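Local coordinates for uncharacterized protein (Legionella longbeachae NSW150, PDB 4JZA) that probably removes the 3-phosphate from phosphatidylinositol 3-phosphate, acting as a phosphoinositide phosphatase in the pathogen's dealings with host lipids, at residues G4-V9 with Y143-L148; A352-L357 with A370-S375; V335-S340 with G610-G615; G618-E623 with A650-E655. All blocks are in the same frame, centred on the assembly; numbering follows the deposited sequence.

Contact 1: G4-V9 with Y143-L148; sequences GIIVRV and YDLVTL
Arg8 reaches over to Thr147 with NH1, which donates a 3.0 Å hydrogen bond to Thr147 OG1; the hydroxyl sits at the edge of the guanidinium group and close to its plane. The arginine chain leaves CA on the side of its own backbone N (chi1 -64°) and bends at chi3, which brings the charged end alongside the threonine. Near the start of the ladder, Tyr143 turns one ring face to Ile6, whose CD1 lies 4.3 Å from the Tyr143 ring centroid in a CH-pi contact displaced toward the rim. Ile6 CG1 also comes within 3.7 Å of Tyr143 CD1, while the backbone N of Ile5 meets the ring edge. On the face that carries Ile5, Val7 and Val146, the packing is aliphatic: Ile5 CG2 lies 4.0 Å from Val146 CG2, and Val7 CG2 3.8 Å from Val146 CB. Beneath these side chains the backbones form a parallel ladder inside the mixed central sheet, strand 5-10 being flanked by 31-35 and 144-150. Ile6 and Arg8 use both N and O toward the partner strand; the bond from Ile6 N to Asp144 O, for example, is 2.8 Å long and nearly straight at 175°. Further out, helix 604-612 covers the face with Arg8 and Leu145. Thr147 OG1 has a second hydrogen bond, with His604 ND1, Arg8 NH2 bonds to Ser602 O, and Tyr35 meets the same guanidinium through a cation-pi contact. Asp144 OD1 is held by Ser166 N of neighbouring strand 159-166.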
loop_
_atom_site.group_PDB
_atom_site.type_symbol
_atom_site.label_atom_id
_atom_site.label_comp_id
_atom_site.label_asym_id
_atom_site.label_seq_id
_atom_site.Cartn_x
_atom_site.Cartn_y
_atom_site.Cartn_z
ATOM N N GLY A 4 10.193 -11.640 -17.009
ATOM C CA GLY A 4 10.701 -11.030 -18.211
ATOM C C GLY A 4 11.516 -9.794 -17.939
ATOM O O GLY A 4 11.796 -9.455 -16.774
ATOM N N ILE A 5 11.918 -9.139 -19.036
ATOM C CA ILE A 5 12.852 -8.050 -18.995
ATOM C C ILE A 5 12.470 -6.954 -19.985
ATOM O O ILE A 5 12.159 -7.215 -21.146
ATOM C CB ILE A 5 14.275 -8.517 -19.338
ATOM C CG1 ILE A 5 14.647 -9.777 -18.556
ATOM C CG2 ILE A 5 15.291 -7.406 -19.027
ATOM C CD1 ILE A 5 15.760 -10.597 -19.170
ATOM N N ILE A 6 12.506 -5.722 -19.504
ATOM C CA ILE A 6 12.282 -4.583 -20.342
ATOM C C ILE A 6 13.558 -3.776 -20.443
ATOM O O ILE A 6 14.205 -3.444 -19.431
ATOM C CB ILE A 6 11.196 -3.717 -19.741
ATOM C CG1 ILE A 6 9.877 -4.522 -19.701
ATOM C CG2 ILE A 6 11.069 -2.434 -20.513
ATOM C CD1 ILE A 6 8.624 -3.725 -19.361
ATOM N N VAL A 7 13.933 -3.474 -21.670
ATOM C CA VAL A 7 15.078 -2.642 -21.927
ATOM C C VAL A 7 14.535 -1.370 -22.535
ATOM O O VAL A 7 13.832 -1.407 -23.537
ATOM C CB VAL A 7 16.032 -3.307 -22.905
ATOM C CG1 VAL A 7 17.153 -2.356 -23.275
ATOM C CG2 VAL A 7 16.581 -4.606 -22.305
ATOM N N ARG A 8 14.818 -0.258 -21.865
ATOM C CA ARG A 8 14.348 1.035 -22.256
ATOM C C ARG A 8 15.473 1.642 -23.008
ATOM O O ARG A 8 16.620 1.670 -22.543
ATOM C CB ARG A 8 14.021 1.884 -21.039
ATOM C CG ARG A 8 12.879 1.293 -20.219
ATOM C CD ARG A 8 12.632 2.066 -18.961
ATOM N NE ARG A 8 12.269 3.425 -19.279
ATOM C CZ ARG A 8 13.018 4.490 -18.983
ATOM N NH1 ARG A 8 14.200 4.402 -18.351
ATOM N NH2 ARG A 8 12.594 5.684 -19.314
ATOM N N VAL A 9 15.095 2.227 -24.129
ATOM C CA VAL A 9 16.003 2.605 -25.167
ATOM C C VAL A 9 15.594 3.984 -25.674
ATOM O O VAL A 9 14.458 4.197 -25.940
ATOM C CB VAL A 9 15.875 1.499 -26.201
ATOM C CG1 VAL A 9 15.787 2.029 -27.606
ATOM C CG2 VAL A 9 17.004 0.503 -26.029
ATOM N N TYR A 143 8.721 -7.341 -13.873
ATOM C CA TYR A 143 9.710 -7.304 -14.945
ATOM C C TYR A 143 10.996 -6.688 -14.451
ATOM O O TYR A 143 10.947 -5.667 -13.808
ATOM C CB TYR A 143 9.248 -6.394 -16.075
ATOM C CG TYR A 143 8.266 -6.997 -17.021
ATOM C CD1 TYR A 143 8.709 -7.678 -18.155
ATOM C CD2 TYR A 143 6.897 -6.843 -16.824
ATOM C CE1 TYR A 143 7.822 -8.229 -19.042
ATOM C CE2 TYR A 143 5.996 -7.384 -17.713
ATOM C CZ TYR A 143 6.474 -8.080 -18.806
ATOM O OH TYR A 143 5.597 -8.627 -19.675
ATOM N N ASP A 144 12.148 -7.281 -14.803
ATOM C CA ASP A 144 13.441 -6.605 -14.640
ATOM C C ASP A 144 13.524 -5.465 -15.636
ATOM O O ASP A 144 12.927 -5.460 -16.730
ATOM C CB ASP A 144 14.660 -7.499 -14.922
ATOM C CG ASP A 144 14.707 -8.769 -14.084
ATOM O OD1 ASP A 144 14.056 -8.875 -13.042
ATOM O OD2 ASP A 144 15.444 -9.685 -14.488
ATOM N N LEU A 145 14.349 -4.513 -15.249
ATOM C CA LEU A 145 14.406 -3.231 -15.913
ATOM C C LEU A 145 15.810 -2.885 -16.245
ATOM O O LEU A 145 16.669 -2.921 -15.364
ATOM C CB LEU A 145 13.875 -2.187 -14.964
ATOM C CG LEU A 145 13.318 -0.973 -15.664
ATOM C CD1 LEU A 145 12.028 -1.318 -16.383
ATOM C CD2 LEU A 145 13.027 0.030 -14.573
ATOM N N VAL A 146 16.043 -2.595 -17.517
ATOM C CA VAL A 146 17.360 -2.184 -17.998
ATOM C C VAL A 146 17.137 -0.896 -18.736
ATOM O O VAL A 146 16.202 -0.799 -19.501
ATOM C CB VAL A 146 17.943 -3.203 -18.993
ATOM C CG1 VAL A 146 19.274 -2.717 -19.522
ATOM C CG2 VAL A 146 18.095 -4.574 -18.365
ATOM N N THR A 147 17.963 0.098 -18.490
ATOM C CA THR A 147 17.859 1.355 -19.218
ATOM C C THR A 147 19.188 1.650 -19.947
ATOM O O THR A 147 20.251 1.805 -19.356
ATOM C CB THR A 147 17.451 2.537 -18.303
ATOM O OG1 THR A 147 16.155 2.289 -17.671
ATOM C CG2 THR A 147 17.391 3.830 -19.132
ATOM N N LEU A 148 19.081 1.785 -21.260
ATOM C CA LEU A 148 20.235 2.022 -22.103
ATOM C C LEU A 148 20.367 3.483 -22.480
ATOM O O LEU A 148 19.448 4.090 -23.004
ATOM C CB LEU A 148 20.137 1.178 -23.367
ATOM C CG LEU A 148 21.271 1.284 -24.379
ATOM C CD1 LEU A 148 21.358 -0.003 -25.173
ATOM C CD2 LEU A 148 21.051 2.460 -25.310
#

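Contact 2: A352-L357 with A370-S375; sequences AAHSLL and AKRYRS
The Arg372 guanidinium presents one face to the His354 imidazole, which meets it edge-on, the two planes standing 84° apart. Leu356 CB lies at the rim of the same guanidinium, 4.3 Å from Arg372 NH1. His354 swings its ring opposite its backbone N (chi1 -177°), and Arg372 bends at both chi2 and chi3; the two side chains thereby run side by side in one direction. The charge of Arg372 is met by a salt bridge from NH1 to Asp565. The Tyr373 ring takes Ala353 obliquely, with Ala353 CB 3.6 Å from Tyr373 CE2, and also meets the rings of His545 and Tyr405. Arg374 places CG between its backbone N and carbonyl carbon (chi1 46°), which lays the start of the chain on Ala352, with Arg374 CG 3.9 Å from Ala352 CB. Its NH1 forms a salt bridge with Asp164 and a hydrogen bond with Gln605, and its NH2 a hydrogen bond with Gly553 O. The backbones are joined at two antiparallel hydrogen-bonded pairs. In the first, Ala352 N donates to Arg374 O at 2.9 Å and Arg374 N to Ala352 O at 2.8 Å; in the second, Arg372 N donates to His354 O at 2.7 Å and His354 N returns a bond to Arg372 O. Ala353 and Tyr373 form the non-hydrogen-bonded pair between them. This is a beta hairpin of strands 352-359 and 365-374 within the mixed sheet, and Arg374 links it to the loop leading into helix 556-574; the sequence of that loop and the first helix residue fits the CX5R motif of the cysteine-dependent phosphatase P-loop.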
loop_
_atom_site.group_PDB
_atom_site.type_symbol
_atom_site.label_atom_id
_atom_site.label_comp_id
_atom_site.label_asym_id
_atom_site.label_seq_id
_atom_site.Cartn_x
_atom_site.Cartn_y
_atom_site.Cartn_z
ATOM N N ALA A 352 15.718 -6.083 -5.050
ATOM C CA ALA A 352 16.312 -6.102 -6.386
ATOM C C ALA A 352 17.778 -5.924 -6.263
ATOM O O ALA A 352 18.268 -5.494 -5.191
ATOM C CB ALA A 352 15.737 -5.000 -7.251
ATOM N N ALA A 353 18.473 -6.230 -7.363
ATOM C CA ALA A 353 19.890 -5.974 -7.443
ATOM C C ALA A 353 20.177 -5.003 -8.559
ATOM O O ALA A 353 19.803 -5.253 -9.700
ATOM C CB ALA A 353 20.639 -7.262 -7.685
ATOM N N HIS A 354 20.886 -3.925 -8.215
ATOM C CA HIS A 354 21.198 -2.831 -9.128
ATOM C C HIS A 354 22.621 -2.982 -9.550
ATOM O O HIS A 354 23.496 -3.163 -8.700
ATOM C CB HIS A 354 21.017 -1.421 -8.473
ATOM C CG HIS A 354 21.274 -0.301 -9.429
ATOM N ND1 HIS A 354 22.461 0.394 -9.447
ATOM C CD2 HIS A 354 20.541 0.178 -10.462
ATOM C CE1 HIS A 354 22.447 1.259 -10.444
ATOM N NE2 HIS A 354 21.286 1.159 -11.071
ATOM N N SER A 355 22.858 -2.877 -10.851
ATOM C CA SER A 355 24.214 -2.917 -11.377
ATOM C C SER A 355 24.316 -1.937 -12.535
ATOM O O SER A 355 23.317 -1.429 -13.027
ATOM C CB SER A 355 24.632 -4.361 -11.781
ATOM O OG SER A 355 23.823 -4.840 -12.820
ATOM N N LEU A 356 25.546 -1.698 -12.953
ATOM C CA LEU A 356 25.896 -0.743 -13.990
ATOM C C LEU A 356 26.774 -1.424 -15.062
ATOM O O LEU A 356 27.825 -2.002 -14.739
ATOM C CB LEU A 356 26.646 0.405 -13.317
ATOM C CG LEU A 356 26.819 1.687 -14.131
ATOM C CD1 LEU A 356 25.508 2.361 -14.579
ATOM C CD2 LEU A 356 27.631 2.610 -13.259
ATOM N N LEU A 357 26.324 -1.411 -16.309
ATOM C CA LEU A 357 27.073 -2.053 -17.386
ATOM C C LEU A 357 27.468 -1.096 -18.525
ATOM O O LEU A 357 26.678 -0.271 -18.979
ATOM C CB LEU A 357 26.275 -3.168 -18.019
ATOM C CG LEU A 357 25.688 -4.218 -17.099
ATOM C CD1 LEU A 357 25.016 -5.260 -17.969
ATOM C CD2 LEU A 357 26.697 -4.875 -16.165
ATOM N N ALA A 370 29.843 -4.318 -9.612
ATOM C CA ALA A 370 29.111 -5.489 -9.074
ATOM C C ALA A 370 27.613 -5.135 -8.779
ATOM O O ALA A 370 27.176 -3.962 -8.838
ATOM C CB ALA A 370 29.772 -5.989 -7.785
ATOM N N LYS A 371 26.864 -6.193 -8.481
ATOM C CA LYS A 371 25.505 -6.122 -7.987
ATOM C C LYS A 371 25.442 -5.408 -6.652
ATOM O O LYS A 371 26.247 -5.690 -5.772
ATOM C CB LYS A 371 24.871 -7.508 -7.948
ATOM C CG LYS A 371 24.495 -7.910 -9.359
ATOM C CD LYS A 371 24.010 -9.328 -9.522
ATOM C CE LYS A 371 23.957 -9.633 -11.020
ATOM N NZ LYS A 371 22.887 -10.623 -11.356
ATOM N N ARG A 372 24.558 -4.398 -6.568
ATOM C CA ARG A 372 24.292 -3.669 -5.342
ATOM C C ARG A 372 22.812 -3.912 -5.061
ATOM O O ARG A 372 21.952 -3.682 -5.912
ATOM C CB ARG A 372 24.614 -2.182 -5.489
ATOM C CG ARG A 372 26.114 -1.913 -5.638
ATOM C CD ARG A 372 26.446 -1.127 -6.895
ATOM N NE ARG A 372 25.947 0.223 -6.798
ATOM C CZ ARG A 372 25.681 1.012 -7.831
ATOM N NH1 ARG A 372 25.875 0.618 -9.077
ATOM N NH2 ARG A 372 25.223 2.234 -7.601
ATOM N N TYR A 373 22.521 -4.390 -3.862
ATOM C CA TYR A 373 21.190 -4.860 -3.516
ATOM C C TYR A 373 20.343 -3.835 -2.776
ATOM O O TYR A 373 20.824 -3.116 -1.922
ATOM C CB TYR A 373 21.285 -6.174 -2.740
ATOM C CG TYR A 373 22.004 -7.261 -3.505
ATOM C CD1 TYR A 373 23.383 -7.305 -3.544
ATOM C CD2 TYR A 373 21.305 -8.228 -4.198
ATOM C CE1 TYR A 373 24.044 -8.285 -4.245
ATOM C CE2 TYR A 373 21.963 -9.211 -4.901
ATOM C CZ TYR A 373 23.334 -9.230 -4.921
ATOM O OH TYR A 373 24.001 -10.202 -5.615
ATOM N N ARG A 374 19.074 -3.763 -3.150
ATOM C CA ARG A 374 18.155 -2.771 -2.625
ATOM C C ARG A 374 16.858 -3.417 -2.176
ATOM O O ARG A 374 16.435 -4.412 -2.729
ATOM C CB ARG A 374 17.844 -1.748 -3.710
ATOM C CG ARG A 374 17.518 -2.382 -5.047
ATOM C CD ARG A 374 17.368 -1.354 -6.139
ATOM N NE ARG A 374 16.630 -0.191 -5.682
ATOM C CZ ARG A 374 16.209 0.776 -6.479
ATOM N NH1 ARG A 374 16.446 0.714 -7.771
ATOM N NH2 ARG A 374 15.553 1.801 -5.985
ATOM N N SER A 375 16.237 -2.845 -1.159
ATOM C CA SER A 375 14.948 -3.303 -0.672
ATOM C C SER A 375 14.282 -2.205 0.140
ATOM O O SER A 375 14.888 -1.194 0.428
ATOM C CB SER A 375 15.089 -4.579 0.157
ATOM O OG SER A 375 15.302 -4.290 1.523
#

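Contact 3: V335-S340 with G610-G615; sequences VSFLSS and GQNAPG
Asn612, in the last turn of helix 604-612, meets Ser339 and Ser340 of the irregular segment that leads toward strand 352-359, giving a polar junction between a helix end and a loop. The asparagine keeps CG on the side of its backbone N (chi1 -71°), and its amide extends toward the loop, where OD1 accepts a hydrogen bond from the backbone N of Ser340. That donor is tilted 26° from the amide plane. Asn612 ND2 is held more loosely, by weak bonds to Asn350 OD1 and Ala609 O. Ser339 turns OG opposite its own N (chi1 161°) and donates to Asn612 O at 3.2 Å; the same hydroxyl takes the N-H of Arg341 in an ST turn, and Arg341 NH2 gives Asn612 O a second donor. The helix-end carbonyl is thus gripped from two residues of one turn. Phe337 points its ring toward the helix and offers its edge to Gln611 O, which lies 3.8 Å from Phe337 CZ. One face of that ring lies under the backbone N of Ser339, so the aromatic group packs against its own loop as well as the helix. Gln611 is fixed in turn by Arg142 NE and by Tyr143 O at its two amide ends. Ser340 also sets its methylene against the asparagine amide, with Ser340 CB 3.7 Å from Asn612 CG.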
loop_
_atom_site.group_PDB
_atom_site.type_symbol
_atom_site.label_atom_id
_atom_site.label_comp_id
_atom_site.label_asym_id
_atom_site.label_seq_id
_atom_site.Cartn_x
_atom_site.Cartn_y
_atom_site.Cartn_z
ATOM N N VAL A 335 4.186 -15.176 -4.521
ATOM C CA VAL A 335 4.911 -14.191 -3.746
ATOM C C VAL A 335 6.268 -13.862 -4.368
ATOM O O VAL A 335 7.279 -13.742 -3.653
ATOM C CB VAL A 335 5.063 -14.630 -2.282
ATOM C CG1 VAL A 335 3.710 -14.590 -1.555
ATOM C CG2 VAL A 335 5.662 -15.998 -2.209
ATOM N N SER A 336 6.282 -13.685 -5.699
ATOM C CA SER A 336 7.532 -13.506 -6.395
ATOM C C SER A 336 8.131 -12.129 -6.237
ATOM O O SER A 336 9.299 -11.931 -6.552
ATOM C CB SER A 336 7.392 -13.845 -7.868
ATOM O OG SER A 336 6.714 -12.838 -8.565
ATOM N N PHE A 337 7.333 -11.193 -5.736
ATOM C CA PHE A 337 7.648 -9.757 -5.711
ATOM C C PHE A 337 6.625 -9.077 -4.841
ATOM O O PHE A 337 5.466 -9.384 -4.935
ATOM C CB PHE A 337 7.489 -9.191 -7.112
ATOM C CG PHE A 337 7.191 -7.716 -7.156
ATOM C CD1 PHE A 337 8.032 -6.807 -6.545
ATOM C CD2 PHE A 337 6.070 -7.224 -7.842
ATOM C CE1 PHE A 337 7.810 -5.445 -6.617
ATOM C CE2 PHE A 337 5.838 -5.856 -7.919
ATOM C CZ PHE A 337 6.710 -4.970 -7.308
ATOM N N LEU A 338 7.049 -8.151 -4.015
ATOM C CA LEU A 338 6.146 -7.381 -3.164
ATOM C C LEU A 338 6.376 -5.883 -3.424
ATOM O O LEU A 338 7.474 -5.406 -3.337
ATOM C CB LEU A 338 6.428 -7.684 -1.677
ATOM C CG LEU A 338 5.622 -8.835 -1.126
ATOM C CD1 LEU A 338 6.143 -10.146 -1.606
ATOM C CD2 LEU A 338 5.634 -8.810 0.394
ATOM N N SER A 339 5.310 -5.163 -3.709
ATOM C CA SER A 339 5.335 -3.731 -3.731
ATOM C C SER A 339 5.904 -3.138 -2.430
ATOM O O SER A 339 5.675 -3.639 -1.340
ATOM C CB SER A 339 3.896 -3.245 -3.904
ATOM O OG SER A 339 3.740 -1.873 -3.498
ATOM N N SER A 340 6.593 -2.013 -2.577
ATOM C CA SER A 340 7.131 -1.237 -1.484
ATOM C C SER A 340 6.093 -0.892 -0.405
ATOM O O SER A 340 6.439 -0.659 0.765
ATOM C CB SER A 340 7.777 0.055 -2.043
ATOM O OG SER A 340 6.801 1.066 -2.312
ATOM N N GLY A 610 7.922 3.105 -10.152
ATOM C CA GLY A 610 6.577 2.926 -10.751
ATOM C C GLY A 610 6.060 1.513 -10.690
ATOM O O GLY A 610 4.863 1.268 -10.541
ATOM N N GLN A 611 6.956 0.560 -10.801
ATOM C CA GLN A 611 6.531 -0.805 -10.768
ATOM C C GLN A 611 5.887 -1.200 -9.435
ATOM O O GLN A 611 5.137 -2.161 -9.382
ATOM C CB GLN A 611 7.703 -1.706 -11.044
ATOM C CG GLN A 611 8.241 -1.615 -12.467
ATOM C CD GLN A 611 9.509 -2.441 -12.639
ATOM O OE1 GLN A 611 10.396 -2.477 -11.772
ATOM N NE2 GLN A 611 9.595 -3.112 -13.727
ATOM N N ASN A 612 6.222 -0.481 -8.374
ATOM C CA ASN A 612 5.554 -0.619 -7.087
ATOM C C ASN A 612 4.093 -0.185 -7.082
ATOM O O ASN A 612 3.265 -0.806 -6.440
ATOM C CB ASN A 612 6.336 0.097 -5.995
ATOM C CG ASN A 612 7.621 -0.610 -5.646
ATOM O OD1 ASN A 612 7.639 -1.511 -4.826
ATOM N ND2 ASN A 612 8.700 -0.198 -6.265
ATOM N N ALA A 613 3.792 0.910 -7.767
ATOM C CA ALA A 613 2.419 1.316 -8.030
ATOM C C ALA A 613 2.340 1.969 -9.397
ATOM O O ALA A 613 2.628 3.150 -9.521
ATOM C CB ALA A 613 1.940 2.272 -6.960
ATOM N N PRO A 614 1.887 1.162 -10.452
ATOM C CA PRO A 614 2.045 1.795 -11.778
ATOM C C PRO A 614 1.341 3.131 -11.968
ATOM O O PRO A 614 0.221 3.318 -11.530
ATOM C CB PRO A 614 1.452 0.769 -12.733
ATOM C CG PRO A 614 1.810 -0.515 -12.126
ATOM C CD PRO A 614 1.402 -0.281 -10.717
ATOM N N GLY A 615 2.019 4.037 -12.664
ATOM C CA GLY A 615 1.618 5.422 -12.806
ATOM C C GLY A 615 2.207 6.314 -11.737
ATOM O O GLY A 615 1.960 7.505 -11.686
#

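Contact 4: G618-E623 with A650-E655; sequences GIKTPE and AATDNE
Lys620 NZ donates a 3.0 Å hydrogen bond to Thr652 OG1 and forms salt bridges to Asp648 and Asp433, so that three oxygens grip one ammonium group. The lysine chain bends at chi2 (69°) and again at chi4 (61°), folding its end back toward helix 643-652. On the way Lys620 CD passes 3.9 Å from Ala651 CB. Thr652 OG1, set beside its own backbone N, is also hydrogen-bonded to Asp648 O one turn earlier in the helix, and the carboxylate of that same aspartate receives Thr621 N at the N-cap of helix 622-625. The two aspartates would be expected to favour the charged form of the lysine. Below this network the backbone packs closely: Ala651 CB lies 3.8 Å from both Ile619 C and Lys620 N, and 4.0 Å from Gly618 C. Gly618, without a side chain, brings its CA within 4.6 Å of Ala651 CA. Asp555 OD1, in the loop whose sequence fits the CX5R motif, accepts the N-H of Lys620. The helix then ends in a type I beta turn from Thr652 to Glu655. This lysine-aspartate network joins the C-terminus of helix 643-652 to the approach to helix 622-625, beside the probable phosphate-binding loop.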
loop_
_atom_site.group_PDB
_atom_site.type_symbol
_atom_site.label_atom_id
_atom_site.label_comp_id
_atom_site.label_asym_id
_atom_site.label_seq_id
_atom_site.Cartn_x
_atom_site.Cartn_y
_atom_site.Cartn_z
ATOM N N GLY A 618 7.951 8.423 -10.334
ATOM C CA GLY A 618 8.660 9.657 -9.973
ATOM C C GLY A 618 9.540 9.361 -8.779
ATOM O O GLY A 618 9.646 8.211 -8.414
ATOM N N ILE A 619 10.140 10.395 -8.185
ATOM C CA ILE A 619 10.980 10.303 -7.024
ATOM C C ILE A 619 10.490 11.292 -5.972
ATOM O O ILE A 619 10.148 12.416 -6.252
ATOM C CB ILE A 619 12.431 10.674 -7.392
ATOM C CG1 ILE A 619 13.013 9.708 -8.440
ATOM C CG2 ILE A 619 13.351 10.723 -6.158
ATOM C CD1 ILE A 619 12.969 8.269 -8.006
ATOM N N LYS A 620 10.540 10.891 -4.733
ATOM C CA LYS A 620 10.117 11.725 -3.647
ATOM C C LYS A 620 11.060 12.880 -3.429
ATOM O O LYS A 620 12.270 12.686 -3.356
ATOM C CB LYS A 620 10.062 10.883 -2.385
ATOM C CG LYS A 620 8.908 11.206 -1.470
ATOM C CD LYS A 620 7.559 10.791 -2.065
ATOM C CE LYS A 620 6.421 11.464 -1.297
ATOM N NZ LYS A 620 6.399 12.962 -1.297
ATOM N N THR A 621 10.499 14.085 -3.372
ATOM C CA THR A 621 11.169 15.250 -2.812
ATOM C C THR A 621 12.590 15.465 -3.371
ATOM O O THR A 621 13.525 15.636 -2.642
ATOM C CB THR A 621 11.050 15.079 -1.269
ATOM O OG1 THR A 621 9.901 15.771 -0.815
ATOM C CG2 THR A 621 12.057 15.652 -0.572
ATOM N N PRO A 622 12.765 15.463 -4.703
ATOM C CA PRO A 622 14.122 15.569 -5.230
ATOM C C PRO A 622 14.863 16.840 -4.836
ATOM O O PRO A 622 16.071 16.803 -4.618
ATOM C CB PRO A 622 13.913 15.564 -6.753
ATOM C CG PRO A 622 12.563 14.986 -6.971
ATOM C CD PRO A 622 11.774 15.425 -5.793
ATOM N N GLU A 623 14.147 17.959 -4.804
ATOM C CA GLU A 623 14.747 19.258 -4.494
ATOM C C GLU A 623 15.224 19.319 -3.036
ATOM O O GLU A 623 16.048 20.160 -2.690
ATOM C CB GLU A 623 13.791 20.425 -4.808
ATOM C CG GLU A 623 13.748 20.805 -6.284
ATOM C CD GLU A 623 12.580 21.716 -6.683
ATOM O OE1 GLU A 623 11.545 21.706 -6.005
ATOM O OE2 GLU A 623 12.669 22.423 -7.712
ATOM N N ALA A 650 4.237 12.620 -8.826
ATOM C CA ALA A 650 3.989 11.287 -9.400
ATOM C C ALA A 650 4.373 10.195 -8.377
ATOM O O ALA A 650 3.711 9.192 -8.289
ATOM C CB ALA A 650 4.699 11.100 -10.711
ATOM N N ALA A 651 5.373 10.444 -7.536
ATOM C CA ALA A 651 5.722 9.500 -6.487
ATOM C C ALA A 651 4.608 9.422 -5.467
ATOM O O ALA A 651 4.233 8.345 -5.029
ATOM C CB ALA A 651 6.987 9.948 -5.800
ATOM N N THR A 652 4.088 10.574 -5.064
ATOM C CA THR A 652 3.133 10.619 -3.975
ATOM C C THR A 652 1.842 9.835 -4.285
ATOM O O THR A 652 1.182 9.350 -3.346
ATOM C CB THR A 652 2.822 12.070 -3.626
ATOM O OG1 THR A 652 3.995 12.688 -3.094
ATOM C CG2 THR A 652 1.738 12.131 -2.609
ATOM N N ASP A 653 1.536 9.724 -5.588
ATOM C CA ASP A 653 0.390 8.978 -6.139
ATOM C C ASP A 653 0.419 7.466 -5.901
ATOM O O ASP A 653 -0.485 6.772 -6.353
ATOM C CB ASP A 653 0.300 9.133 -7.684
ATOM C CG ASP A 653 -0.215 10.528 -8.162
ATOM O OD1 ASP A 653 -0.678 11.378 -7.332
ATOM O OD2 ASP A 653 -0.138 10.754 -9.413
ATOM N N ASN A 654 1.437 6.923 -5.246
ATOM C CA ASN A 654 1.518 5.504 -5.088
ATOM C C ASN A 654 0.541 5.042 -4.046
ATOM O O ASN A 654 -0.003 3.946 -4.165
ATOM C CB ASN A 654 2.899 5.081 -4.689
ATOM C CG ASN A 654 3.262 5.584 -3.329
ATOM O OD1 ASN A 654 3.020 6.730 -3.010
ATOM N ND2 ASN A 654 3.842 4.761 -2.536
ATOM N N GLU A 655 0.316 5.859 -3.027
ATOM C CA GLU A 655 -0.672 5.557 -1.945
ATOM C C GLU A 655 -2.059 6.179 -2.398
ATOM O O GLU A 655 -2.128 7.366 -2.737
ATOM C CB GLU A 655 -0.179 6.109 -0.582
ATOM C CG GLU A 655 0.773 5.246 0.268
ATOM C CD GLU A 655 0.021 4.172 1.091
ATOM O OE1 GLU A 655 0.550 3.583 2.028
ATOM O OE2 GLU A 655 -1.144 3.850 0.833
#

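Contacts 1 and 2 belong to the same mixed sheet, separated by strand 159-166, with centres 14 Å apart; the first is a parallel pair, the second an antiparallel hairpin. Both depend on regular backbone ladders, whereas contacts 3 and 4 join helix ends to irregular segments, contact 3 through a few hydrogen bonds and contact 4 through one lysine bond with alanine packing. Contact 3 lies nearest the middle of the chain, its centre about 9 Å away, and touches contact 1 through Gln611. It meets contact 4 by packing of Ala613 CB on Asn654 CB. Contacts 2, 3 and 4 are largely buried, while contact 1 is only partly so. Contact 2 sits inside the chain loop closed by contact 3.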